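Local coordinates for protein Cg3027-pa (Drosophila melanogaster, PDB 2VHH) that probably hydrolyses N-carbamoyl-beta-alanine and its 2-methyl analogue to beta-amino acids, ammonia and carbon dioxide, in the last step of pyrimidine degradation, at residues C[36-41]-C[338-343]; C[88-93]-C[133-138]; C[147-152]-C[181-186]; C[219-224]-C[228-233]. All coordinates share one frame; numbering follows the deposited sequence.

Contact 1: residues C[36-41]-C[338-343]; sequences QTLELP and LLVVEL
Leu38 lowers its side chain between two residues of strand 338-343 and crosses that of Glu342 at about a right angle. The touching is done by one methyl: Leu38 CD1 lies 3.8 Å from Glu342 CB, the aliphatic root of the acid, and more loosely 4.5 Å from Val340 CG1. Leu40, two residues further on, slants across Val340. Its CD2 is as close to Val340 CB as to Val340 CG1, 4.1 Å from each, and so lies along the branch that stands trans to the backbone N (chi1 179°). The CA-CB bonds of all four residues point toward the other segment. Within the alpha-beta fold of the carbon-nitrogen hydrolases, strand 337-344 belongs to the seven-stranded sheet, between strands 54-59 and 72-79. Segment 36-41 passes over this part of the sheet on its way to helix 42-50, with Pro41 at the N-cap, and is bonded through its backbone to strand 54-59 at Leu38 with Gly57 and Gln36 with Arg59. Of the Glu342 side chain it is the base, CB, that Leu38 meets. With CG trans to the backbone N (chi1 154°) and the chain extended beyond it, its carboxylate reaches a salt bridge from OE1 to Arg74 NH2 on strand 72-79.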
loop_
_atom_site.group_PDB
_atom_site.type_symbol
_atom_site.label_atom_id
_atom_site.label_comp_id
_atom_site.label_asym_id
_atom_site.label_seq_id
_atom_site.Cartn_x
_atom_site.Cartn_y
_atom_site.Cartn_z
ATOM N N GLN C 36 3.495 34.604 39.469
ATOM C CA GLN C 36 3.827 33.688 40.548
ATOM C C GLN C 36 5.306 33.846 40.857
ATOM O O GLN C 36 6.151 33.094 40.368
ATOM C CB GLN C 36 3.489 32.248 40.164
ATOM C CG GLN C 36 1.992 31.922 40.165
ATOM C CD GLN C 36 1.664 30.688 39.325
ATOM O OE1 GLN C 36 1.676 30.737 38.088
ATOM N NE2 GLN C 36 1.370 29.577 39.995
ATOM N N THR C 37 5.598 34.855 41.666
ATOM C CA THR C 37 6.949 35.259 42.010
ATOM C C THR C 37 7.604 34.259 42.963
ATOM O O THR C 37 7.016 33.880 43.965
ATOM C CB THR C 37 6.893 36.685 42.620
ATOM O OG1 THR C 37 6.727 37.635 41.562
ATOM C CG2 THR C 37 8.140 37.033 43.432
ATOM N N LEU C 38 8.816 33.827 42.621
ATOM C CA LEU C 38 9.630 32.984 43.481
ATOM C C LEU C 38 10.617 33.889 44.213
ATOM O O LEU C 38 11.260 34.743 43.598
ATOM C CB LEU C 38 10.389 31.964 42.638
ATOM C CG LEU C 38 10.743 30.549 43.105
ATOM C CD1 LEU C 38 12.020 30.131 42.412
ATOM C CD2 LEU C 38 10.921 30.407 44.600
ATOM N N GLU C 39 10.720 33.714 45.528
ATOM C CA GLU C 39 11.669 34.470 46.345
ATOM C C GLU C 39 13.044 33.825 46.229
ATOM O O GLU C 39 13.178 32.601 46.366
ATOM C CB GLU C 39 11.232 34.480 47.813
ATOM C CG GLU C 39 11.165 35.874 48.444
ATOM C CD GLU C 39 9.780 36.525 48.292
ATOM O OE1 GLU C 39 9.069 36.647 49.319
ATOM O OE2 GLU C 39 9.397 36.900 47.153
ATOM N N LEU C 40 14.062 34.644 45.980
ATOM C CA LEU C 40 15.412 34.121 45.775
ATOM C C LEU C 40 16.323 34.441 46.944
ATOM O O LEU C 40 16.182 35.496 47.560
ATOM C CB LEU C 40 16.016 34.665 44.478
ATOM C CG LEU C 40 15.316 34.234 43.189
ATOM C CD1 LEU C 40 15.786 35.090 42.026
ATOM C CD2 LEU C 40 15.519 32.739 42.914
ATOM N N PRO C 41 17.264 33.532 47.257
ATOM C CA PRO C 41 18.257 33.777 48.293
ATOM C C PRO C 41 18.946 35.117 48.105
ATOM O O PRO C 41 19.223 35.523 46.973
ATOM C CB PRO C 41 19.249 32.638 48.085
ATOM C CG PRO C 41 18.421 31.550 47.572
ATOM C CD PRO C 41 17.435 32.197 46.661
ATOM N N LEU C 338 19.640 36.468 34.416
ATOM C CA LEU C 338 19.499 35.072 34.797
ATOM C C LEU C 338 18.046 34.865 35.176
ATOM O O LEU C 338 17.514 35.589 36.015
ATOM C CB LEU C 338 20.411 34.748 35.988
ATOM C CG LEU C 338 20.169 33.497 36.831
ATOM C CD1 LEU C 338 20.441 32.229 36.047
ATOM C CD2 LEU C 338 21.038 33.538 38.068
ATOM N N LEU C 339 17.397 33.889 34.553
ATOM C CA LEU C 339 16.000 33.602 34.841
ATOM C C LEU C 339 15.897 32.276 35.576
ATOM O O LEU C 339 16.149 31.224 35.000
ATOM C CB LEU C 339 15.181 33.585 33.543
ATOM C CG LEU C 339 13.674 33.273 33.590
ATOM C CD1 LEU C 339 12.873 34.330 34.351
ATOM C CD2 LEU C 339 13.133 33.111 32.176
ATOM N N VAL C 340 15.559 32.337 36.862
ATOM C CA VAL C 340 15.345 31.133 37.660
ATOM C C VAL C 340 13.852 30.850 37.727
ATOM O O VAL C 340 13.060 31.720 38.073
ATOM C CB VAL C 340 15.944 31.256 39.077
ATOM C CG1 VAL C 340 15.677 30.008 39.874
ATOM C CG2 VAL C 340 17.436 31.489 38.999
ATOM N N VAL C 341 13.470 29.636 37.364
ATOM C CA VAL C 341 12.075 29.225 37.439
ATOM C C VAL C 341 11.961 27.842 38.074
ATOM O O VAL C 341 12.605 26.891 37.649
ATOM C CB VAL C 341 11.351 29.315 36.060
ATOM C CG1 VAL C 341 12.259 28.878 34.966
ATOM C CG2 VAL C 341 10.085 28.482 36.038
ATOM N N GLU C 342 11.156 27.764 39.124
ATOM C CA GLU C 342 10.841 26.511 39.778
ATOM C C GLU C 342 9.599 25.889 39.118
ATOM O O GLU C 342 8.620 26.587 38.845
ATOM C CB GLU C 342 10.622 26.777 41.269
ATOM C CG GLU C 342 9.725 25.790 41.980
ATOM C CD GLU C 342 9.984 25.722 43.475
ATOM O OE1 GLU C 342 11.174 25.710 43.872
ATOM O OE2 GLU C 342 9.002 25.659 44.252
ATOM N N LEU C 343 9.644 24.585 38.861
ATOM C CA LEU C 343 8.521 23.915 38.221
ATOM C C LEU C 343 8.332 22.486 38.730
ATOM O O LEU C 343 9.290 21.848 39.162
ATOM C CB LEU C 343 8.672 23.964 36.687
ATOM C CG LEU C 343 9.883 23.320 36.004
ATOM C CD1 LEU C 343 9.573 21.890 35.633
ATOM C CD2 LEU C 343 10.252 24.087 34.764
#

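Contact 2: residues C[88-93]-C[133-138]; sequences APIEKQ and KFPWCE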
loop_
_atom_site.group_PDB
_atom_site.type_symbol
_atom_site.label_atom_id
_atom_site.label_comp_id
_atom_site.label_asym_id
_atom_site.label_seq_id
_atom_site.Cartn_x
_atom_site.Cartn_y
_atom_site.Cartn_z
ATOM N N ALA C 88 39.855 41.501 18.752
ATOM C CA ALA C 88 40.722 41.168 19.874
ATOM C C ALA C 88 41.019 39.691 19.743
ATOM O O ALA C 88 40.273 38.993 19.071
ATOM C CB ALA C 88 40.011 41.442 21.184
ATOM N N PRO C 89 42.098 39.191 20.378
ATOM C CA PRO C 89 42.372 37.771 20.206
ATOM C C PRO C 89 41.168 36.921 20.618
ATOM O O PRO C 89 40.561 37.161 21.667
ATOM C CB PRO C 89 43.561 37.530 21.135
ATOM C CG PRO C 89 44.206 38.830 21.249
ATOM C CD PRO C 89 43.092 39.813 21.261
ATOM N N ILE C 90 40.813 35.946 19.787
ATOM C CA ILE C 90 39.593 35.173 20.018
ATOM C C ILE C 90 39.612 34.419 21.343
ATOM O O ILE C 90 38.559 34.211 21.939
ATOM C CB ILE C 90 39.208 34.231 18.844
ATOM C CG1 ILE C 90 40.228 33.112 18.664
ATOM C CG2 ILE C 90 39.030 35.013 17.558
ATOM C CD1 ILE C 90 39.597 31.768 18.490
ATOM N N GLU C 91 40.795 34.027 21.811
ATOM C CA GLU C 91 40.920 33.390 23.126
ATOM C C GLU C 91 40.548 34.336 24.262
ATOM O O GLU C 91 39.943 33.911 25.244
ATOM C CB GLU C 91 42.322 32.814 23.336
ATOM C CG GLU C 91 42.530 31.449 22.661
ATOM C CD GLU C 91 43.972 30.952 22.738
ATOM O OE1 GLU C 91 44.561 30.664 21.668
ATOM O OE2 GLU C 91 44.514 30.855 23.869
ATOM N N LYS C 92 40.907 35.613 24.112
ATOM C CA LYS C 92 40.557 36.652 25.076
ATOM C C LYS C 92 39.050 36.920 25.072
ATOM O O LYS C 92 38.441 37.108 26.131
ATOM C CB LYS C 92 41.332 37.947 24.779
ATOM C CG LYS C 92 42.537 38.239 25.687
ATOM C CD LYS C 92 43.760 37.390 25.352
ATOM C CE LYS C 92 43.905 36.216 26.315
ATOM N NZ LYS C 92 44.258 36.706 27.684
ATOM N N GLN C 93 38.465 36.932 23.873
ATOM C CA GLN C 93 37.031 37.158 23.680
ATOM C C GLN C 93 36.216 36.098 24.408
ATOM O O GLN C 93 35.250 36.401 25.107
ATOM C CB GLN C 93 36.670 37.111 22.193
ATOM C CG GLN C 93 37.213 38.245 21.345
ATOM C CD GLN C 93 36.470 38.395 20.025
ATOM O OE1 GLN C 93 35.248 38.439 19.999
ATOM N NE2 GLN C 93 37.206 38.493 18.930
ATOM N N LYS C 133 35.380 33.439 7.129
ATOM C CA LYS C 133 35.771 32.176 7.734
ATOM C C LYS C 133 36.936 32.367 8.688
ATOM O O LYS C 133 37.222 31.507 9.512
ATOM C CB LYS C 133 36.146 31.160 6.653
ATOM C CG LYS C 133 35.015 30.807 5.695
ATOM C CD LYS C 133 33.882 30.082 6.394
ATOM C CE LYS C 133 32.868 29.564 5.397
ATOM N NZ LYS C 133 32.161 28.373 5.932
ATOM N N PHE C 134 37.601 33.508 8.574
ATOM C CA PHE C 134 38.802 33.785 9.348
ATOM C C PHE C 134 38.660 35.113 10.092
ATOM O O PHE C 134 38.289 36.124 9.489
ATOM C CB PHE C 134 40.033 33.773 8.427
ATOM C CG PHE C 134 40.076 32.585 7.482
ATOM C CD1 PHE C 134 39.565 32.687 6.184
ATOM C CD2 PHE C 134 40.611 31.359 7.898
ATOM C CE1 PHE C 134 39.594 31.591 5.314
ATOM C CE2 PHE C 134 40.639 30.257 7.039
ATOM C CZ PHE C 134 40.134 30.372 5.746
ATOM N N PRO C 135 38.924 35.113 11.413
ATOM C CA PRO C 135 39.349 33.962 12.217
ATOM C C PRO C 135 38.189 33.230 12.912
ATOM O O PRO C 135 38.426 32.406 13.793
ATOM C CB PRO C 135 40.241 34.617 13.269
ATOM C CG PRO C 135 39.581 35.975 13.496
ATOM C CD PRO C 135 38.816 36.331 12.241
ATOM N N TRP C 136 36.958 33.524 12.497
ATOM C CA TRP C 136 35.748 33.114 13.214
ATOM C C TRP C 136 35.585 31.618 13.391
ATOM O O TRP C 136 34.993 31.165 14.367
ATOM C CB TRP C 136 34.513 33.702 12.534
ATOM C CG TRP C 136 34.683 35.146 12.249
ATOM C CD1 TRP C 136 34.729 35.741 11.022
ATOM C CD2 TRP C 136 34.887 36.187 13.209
ATOM N NE1 TRP C 136 34.930 37.092 11.158
ATOM C CE2 TRP C 136 35.031 37.393 12.492
ATOM C CE3 TRP C 136 34.945 36.221 14.605
ATOM C CZ2 TRP C 136 35.229 38.618 13.126
ATOM C CZ3 TRP C 136 35.148 37.438 15.233
ATOM C CH2 TRP C 136 35.287 38.618 14.495
ATOM N N CYS C 137 36.116 30.845 12.452
ATOM C CA CYS C 137 36.013 29.393 12.521
ATOM C C CYS C 137 36.939 28.800 13.575
ATOM O O CYS C 137 36.725 27.682 14.019
ATOM C CB CYS C 137 36.234 28.768 11.141
ATOM S SG CYS C 137 34.931 29.197 9.928
ATOM N N GLU C 138 37.943 29.564 13.995
ATOM C CA GLU C 138 38.823 29.153 15.082
ATOM C C GLU C 138 38.123 29.140 16.447
ATOM O O GLU C 138 38.709 28.684 17.436
ATOM C CB GLU C 138 40.057 30.042 15.143
ATOM C CG GLU C 138 41.077 29.847 14.025
ATOM C CD GLU C 138 42.285 30.767 14.203
ATOM O OE1 GLU C 138 42.824 30.818 15.330
ATOM O OE2 GLU C 138 42.693 31.450 13.232
#
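The backbones of Ile90 and Glu138 stay well apart, 7.8 Å between their CA atoms, at the closest pairing of the two segments, and the side chain of Ile90 does most of the bridging. At the edge of the carbon-nitrogen hydrolase fold, a helix start here faces a short 3-10 turn in the loop that follows strand 115-118: Pro89 takes the N-cap position of helix 90-110, while 136-138 begins its turn just after a cis peptide bond before Pro135. Ile90 touches with two branches. Its CG1 sits between the backbone N and the carbonyl carbon (chi1 66°), and from there CD1 comes to the backbone of Glu138, 3.4 Å from Glu138 O, with Glu138 CB beside it at 3.8 Å. The other branch, CG2, meets the proline ring at Pro135 CG, 4.2 Å away. Pro135 in turn lays its CD over the centre of the Trp136 ring, 3.9 Å above the plane. Glu138 OE1 binds Thr67 OG1 and Gln66 N of the second subunit, so this corner is part of the subunit interface. Gln93 approaches the indole obliquely, NE2 lying 4.4 Å from Trp136 CZ3, and the same NE2 donates to Ala88 O at 3.1 Å, lying 33° out of the carbonyl plane.

Contact 3: residues C[147-152]-C[181-186]; sequences PTTKML and TAVVIS
Ile185 is the larger of two side chains that strand 181-185 turns to helix 147-152, its CA-CB bond pointing toward the helix. From CB the chain forks. CG2 lies trans to the backbone N, whereas CG1 is trans to the carbonyl carbon (chi1 -58°), and it is the CG1 arm that reaches across. CG1 itself passes 4.1 Å from Thr149 CG2. One bond further, the terminal CD1 rests between two helix residues a turn apart, 3.9 Å from Thr149 CG2 and 3.8 Å from Leu152 CB. Thr149 thus turns its methyl to Ile185 and its hydroxyl to the other contact residue of the strand: Thr149 OG1 is 3.9 Å from Val183 CG1, a packing contact. The polar need of this buried hydroxyl is met by a hydrogen bond with Ala143 O and a weak one with His165 NE2. Val183 and Ile185, alternate residues, both point to the helix. The segment axes approach to 9.9 Å and run nearly along each other, 26° apart, the usual layering of a helix on a sheet. Helix 147-158 lies on the seven-stranded sheet, beside helix 90-110, whose Trp98 meets Pro147 and Met151. Leu152 also rests on strand 162-171, and strand 177-185 runs between that strand and 191-196.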
loop_
_atom_site.group_PDB
_atom_site.type_symbol
_atom_site.label_atom_id
_atom_site.label_comp_id
_atom_site.label_asym_id
_atom_site.label_seq_id
_atom_site.Cartn_x
_atom_site.Cartn_y
_atom_site.Cartn_z
ATOM N N PRO C 147 37.846 23.177 25.324
ATOM C CA PRO C 147 38.146 23.898 26.561
ATOM C C PRO C 147 36.895 24.318 27.339
ATOM O O PRO C 147 36.911 24.328 28.571
ATOM C CB PRO C 147 38.892 25.140 26.057
ATOM C CG PRO C 147 38.558 25.229 24.587
ATOM C CD PRO C 147 38.474 23.822 24.159
ATOM N N THR C 148 35.831 24.654 26.611
ATOM C CA THR C 148 34.594 25.156 27.205
ATOM C C THR C 148 33.838 24.086 27.982
ATOM O O THR C 148 33.416 24.321 29.111
ATOM C CB THR C 148 33.682 25.797 26.145
ATOM O OG1 THR C 148 34.404 26.832 25.475
ATOM C CG2 THR C 148 32.459 26.411 26.780
ATOM N N THR C 149 33.677 22.912 27.384
ATOM C CA THR C 149 33.035 21.803 28.072
ATOM C C THR C 149 33.837 21.364 29.303
ATOM O O THR C 149 33.247 21.085 30.338
ATOM C CB THR C 149 32.737 20.613 27.111
ATOM O OG1 THR C 149 31.781 21.021 26.123
ATOM C CG2 THR C 149 32.163 19.411 27.864
ATOM N N LYS C 150 35.165 21.325 29.195
ATOM C CA LYS C 150 36.038 20.925 30.304
ATOM C C LYS C 150 35.882 21.853 31.503
ATOM O O LYS C 150 35.806 21.404 32.649
ATOM C CB LYS C 150 37.510 20.932 29.875
ATOM C CG LYS C 150 37.914 19.935 28.783
ATOM C CD LYS C 150 38.277 18.554 29.334
ATOM C CE LYS C 150 37.075 17.605 29.337
ATOM N NZ LYS C 150 37.511 16.227 29.704
ATOM N N MET C 151 35.841 23.150 31.226
ATOM C CA MET C 151 35.698 24.177 32.248
ATOM C C MET C 151 34.314 24.139 32.855
ATOM O O MET C 151 34.135 24.373 34.041
ATOM C CB MET C 151 35.962 25.547 31.609
ATOM C CG MET C 151 35.474 26.783 32.377
ATOM S SD MET C 151 33.717 27.094 32.127
ATOM C CE MET C 151 33.674 28.874 32.024
ATOM N N LEU C 152 33.333 23.853 32.013
ATOM C CA LEU C 152 31.933 23.866 32.402
ATOM C C LEU C 152 31.571 22.615 33.181
ATOM O O LEU C 152 30.654 22.636 33.990
ATOM C CB LEU C 152 31.076 23.985 31.155
ATOM C CG LEU C 152 29.909 24.954 31.108
ATOM C CD1 LEU C 152 30.241 26.325 31.650
ATOM C CD2 LEU C 152 29.517 25.050 29.672
ATOM N N THR C 181 26.027 23.056 17.702
ATOM C CA THR C 181 25.787 21.926 18.598
ATOM C C THR C 181 25.423 22.328 20.026
ATOM O O THR C 181 26.001 23.258 20.587
ATOM C CB THR C 181 27.043 21.044 18.669
ATOM O OG1 THR C 181 27.430 20.658 17.348
ATOM C CG2 THR C 181 26.809 19.800 19.513
ATOM N N ALA C 182 24.470 21.611 20.611
ATOM C CA ALA C 182 24.188 21.715 22.041
ATOM C C ALA C 182 24.852 20.560 22.784
ATOM O O ALA C 182 24.767 19.411 22.353
ATOM C CB ALA C 182 22.699 21.714 22.292
ATOM N N VAL C 183 25.523 20.869 23.889
ATOM C CA VAL C 183 26.205 19.851 24.676
ATOM C C VAL C 183 25.564 19.769 26.053
ATOM O O VAL C 183 25.391 20.788 26.724
ATOM C CB VAL C 183 27.723 20.141 24.808
ATOM C CG1 VAL C 183 28.364 19.195 25.797
ATOM C CG2 VAL C 183 28.425 20.047 23.457
ATOM N N VAL C 184 25.201 18.555 26.462
ATOM C CA VAL C 184 24.618 18.325 27.779
ATOM C C VAL C 184 25.647 17.689 28.691
ATOM O O VAL C 184 26.194 16.620 28.399
ATOM C CB VAL C 184 23.343 17.448 27.717
ATOM C CG1 VAL C 184 22.810 17.152 29.119
ATOM C CG2 VAL C 184 22.270 18.143 26.906
ATOM N N ILE C 185 25.909 18.375 29.797
ATOM C CA ILE C 185 26.830 17.893 30.821
ATOM C C ILE C 185 26.008 17.513 32.044
ATOM O O ILE C 185 25.183 18.290 32.506
ATOM C CB ILE C 185 27.876 18.968 31.190
ATOM C CG1 ILE C 185 28.659 19.398 29.951
ATOM C CG2 ILE C 185 28.853 18.428 32.197
ATOM C CD1 ILE C 185 29.247 20.798 30.035
ATOM N N SER C 186 26.229 16.305 32.544
ATOM C CA SER C 186 25.525 15.799 33.713
ATOM C C SER C 186 25.973 16.494 34.996
ATOM O O SER C 186 27.079 17.050 35.060
ATOM C CB SER C 186 25.768 14.303 33.847
ATOM O OG SER C 186 25.324 13.830 35.105
#

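Contact 4: residues C[219-224]-C[228-233]; sequences HPVFET and KLAVNI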
loop_
_atom_site.group_PDB
_atom_site.type_symbol
_atom_site.label_atom_id
_atom_site.label_comp_id
_atom_site.label_asym_id
_atom_site.label_seq_id
_atom_site.Cartn_x
_atom_site.Cartn_y
_atom_site.Cartn_z
ATOM N N HIS C 219 16.516 13.722 17.066
ATOM C CA HIS C 219 15.823 14.533 18.063
ATOM C C HIS C 219 16.032 13.933 19.467
ATOM O O HIS C 219 15.078 13.463 20.092
ATOM C CB HIS C 219 14.329 14.673 17.698
ATOM C CG HIS C 219 14.090 15.376 16.398
ATOM N ND1 HIS C 219 14.150 14.733 15.178
ATOM C CD2 HIS C 219 13.805 16.669 16.122
ATOM C CE1 HIS C 219 13.924 15.602 14.209
ATOM N NE2 HIS C 219 13.708 16.784 14.756
ATOM N N PRO C 220 17.284 13.952 19.972
ATOM C CA PRO C 220 17.577 13.236 21.213
ATOM C C PRO C 220 16.985 13.903 22.445
ATOM O O PRO C 220 16.919 15.127 22.528
ATOM C CB PRO C 220 19.107 13.257 21.285
ATOM C CG PRO C 220 19.504 14.445 20.526
ATOM C CD PRO C 220 18.478 14.633 19.445
ATOM N N VAL C 221 16.543 13.084 23.388
ATOM C CA VAL C 221 16.047 13.567 24.673
ATOM C C VAL C 221 16.952 12.988 25.762
ATOM O O VAL C 221 17.201 11.785 25.801
ATOM C CB VAL C 221 14.542 13.187 24.885
ATOM C CG1 VAL C 221 14.059 13.521 26.296
ATOM C CG2 VAL C 221 13.672 13.897 23.860
ATOM N N PHE C 222 17.457 13.867 26.625
ATOM C CA PHE C 222 18.427 13.501 27.660
ATOM C C PHE C 222 17.745 13.191 28.978
ATOM O O PHE C 222 17.051 14.034 29.543
ATOM C CB PHE C 222 19.465 14.615 27.836
ATOM C CG PHE C 222 20.201 14.948 26.575
ATOM C CD1 PHE C 222 19.692 15.884 25.688
ATOM C CD2 PHE C 222 21.382 14.298 26.259
ATOM C CE1 PHE C 222 20.358 16.174 24.508
ATOM C CE2 PHE C 222 22.057 14.581 25.089
ATOM C CZ PHE C 222 21.544 15.524 24.209
ATOM N N GLU C 223 17.933 11.963 29.441
ATOM C CA GLU C 223 17.371 11.516 30.703
ATOM C C GLU C 223 18.329 11.816 31.843
ATOM O O GLU C 223 19.325 11.121 32.048
ATOM C CB GLU C 223 17.021 10.024 30.654
ATOM C CG GLU C 223 16.652 9.422 32.021
ATOM C CD GLU C 223 15.590 8.338 31.932
ATOM O OE1 GLU C 223 15.571 7.591 30.912
ATOM O OE2 GLU C 223 14.773 8.244 32.886
ATOM N N THR C 224 18.013 12.871 32.578
ATOM C CA THR C 224 18.834 13.309 33.689
ATOM C C THR C 224 18.022 13.092 34.956
ATOM O O THR C 224 16.824 12.812 34.892
ATOM C CB THR C 224 19.213 14.803 33.551
ATOM O OG1 THR C 224 18.128 15.620 34.010
ATOM C CG2 THR C 224 19.528 15.159 32.102
ATOM N N LYS C 228 13.536 14.790 31.742
ATOM C CA LYS C 228 13.909 14.496 30.363
ATOM C C LYS C 228 14.009 15.806 29.594
ATOM O O LYS C 228 13.012 16.515 29.401
ATOM C CB LYS C 228 12.917 13.537 29.706
ATOM C CG LYS C 228 12.662 12.242 30.457
ATOM C CD LYS C 228 11.934 11.227 29.573
ATOM C CE LYS C 228 11.295 10.090 30.381
ATOM N NZ LYS C 228 10.803 8.987 29.482
ATOM N N LEU C 229 15.226 16.132 29.175
ATOM C CA LEU C 229 15.512 17.440 28.606
ATOM C C LEU C 229 15.857 17.316 27.132
ATOM O O LEU C 229 16.451 16.322 26.705
ATOM C CB LEU C 229 16.653 18.117 29.378
ATOM C CG LEU C 229 16.694 17.993 30.913
ATOM C CD1 LEU C 229 17.845 18.801 31.484
ATOM C CD2 LEU C 229 15.375 18.409 31.577
ATOM N N ALA C 230 15.469 18.320 26.352
ATOM C CA ALA C 230 15.799 18.357 24.938
ATOM C C ALA C 230 16.238 19.762 24.581
ATOM O O ALA C 230 16.027 20.699 25.363
ATOM C CB ALA C 230 14.617 17.928 24.088
ATOM N N VAL C 231 16.867 19.903 23.415
ATOM C CA VAL C 231 17.328 21.191 22.942
ATOM C C VAL C 231 16.902 21.375 21.494
ATOM O O VAL C 231 17.319 20.630 20.608
ATOM C CB VAL C 231 18.872 21.360 23.047
ATOM C CG1 VAL C 231 19.244 22.826 22.952
ATOM C CG2 VAL C 231 19.403 20.801 24.330
ATOM N N ASN C 232 16.049 22.368 21.280
ATOM C CA ASN C 232 15.663 22.824 19.953
ATOM C C ASN C 232 16.531 24.044 19.669
ATOM O O ASN C 232 16.408 25.064 20.340
ATOM C CB ASN C 232 14.170 23.196 19.950
ATOM C CG ASN C 232 13.636 23.582 18.567
ATOM O OD1 ASN C 232 14.392 23.776 17.611
ATOM N ND2 ASN C 232 12.311 23.694 18.460
ATOM N N ILE C 233 17.420 23.946 18.691
ATOM C CA ILE C 233 18.389 25.015 18.483
ATOM C C ILE C 233 17.930 26.093 17.493
ATOM O O ILE C 233 17.669 25.814 16.328
ATOM C CB ILE C 233 19.799 24.490 18.118
ATOM C CG1 ILE C 233 20.183 23.290 18.993
ATOM C CG2 ILE C 233 20.816 25.594 18.313
ATOM C CD1 ILE C 233 21.477 22.609 18.595
#
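Two side-chain torsions set the packing between Val221, Phe222 and the returning strand. Val221 holds CG1 trans to its N (chi1 172°), which brings that methyl 3.6 Å from Lys228 CB, while CG2 faces Ala230 CB at 4.1 Å. Phe222 holds CG trans to its carbonyl carbon (chi1 -57°), so that the ring rises from the strand and Leu229 O lies at its edge, near the ring plane, 3.4 Å from CD1. Between these groups the backbones of Phe222 and Leu229 form an antiparallel hydrogen-bonded pair. Phe222 N donates to Leu229 O at 2.7 Å, and Leu229 N returns a bond to Phe222 O at 2.8 Å, both nearly straight at 168°. Phe222 O also receives a CA-H...O contact from Lys228 CA at 3.3 Å. Glu223 and Lys228 form the next pair, non-hydrogen-bonded, with side chains on the face away from Phe222 and Leu229. Thr224 crosses Leu229 at about a right angle, its CG2 being 4.1 Å from Leu229 CD1, and its hydroxyl is bonded at the turn, to Gly227 O and Phe226 N. Residues 221-223 also pair in a parallel ladder with a strand of the third subunit, carrying the sheet across the interface. Such tight two-strand pairing is that of a beta hairpin, here the outermost strand pair, within this chain, of the five-stranded sheet of the carbon-nitrogen hydrolase fold.

How the contacts relate
From the N terminus, contact 1 opens first, in the loop before helix 42-50, and closes last, on strand 337-344; the other three contacts nest inside its long loop. They follow in series and none cross. Contact 2 joins the start of helix 90-110 to the loop after strand 115-118, contact 3 the helix 147-158 to strand 177-185, and contact 4 closes a hairpin of the five-stranded sheet. Contacts 1 and 3 reach the same seven-stranded sheet, their centres about 25 Å apart. Contacts 3 and 4 touch: Val184 CG2 lies 3.6 Å from Phe222 CD1, where the two sheets pack face to face as in the alpha-beta-beta-alpha sandwich of this superfamily.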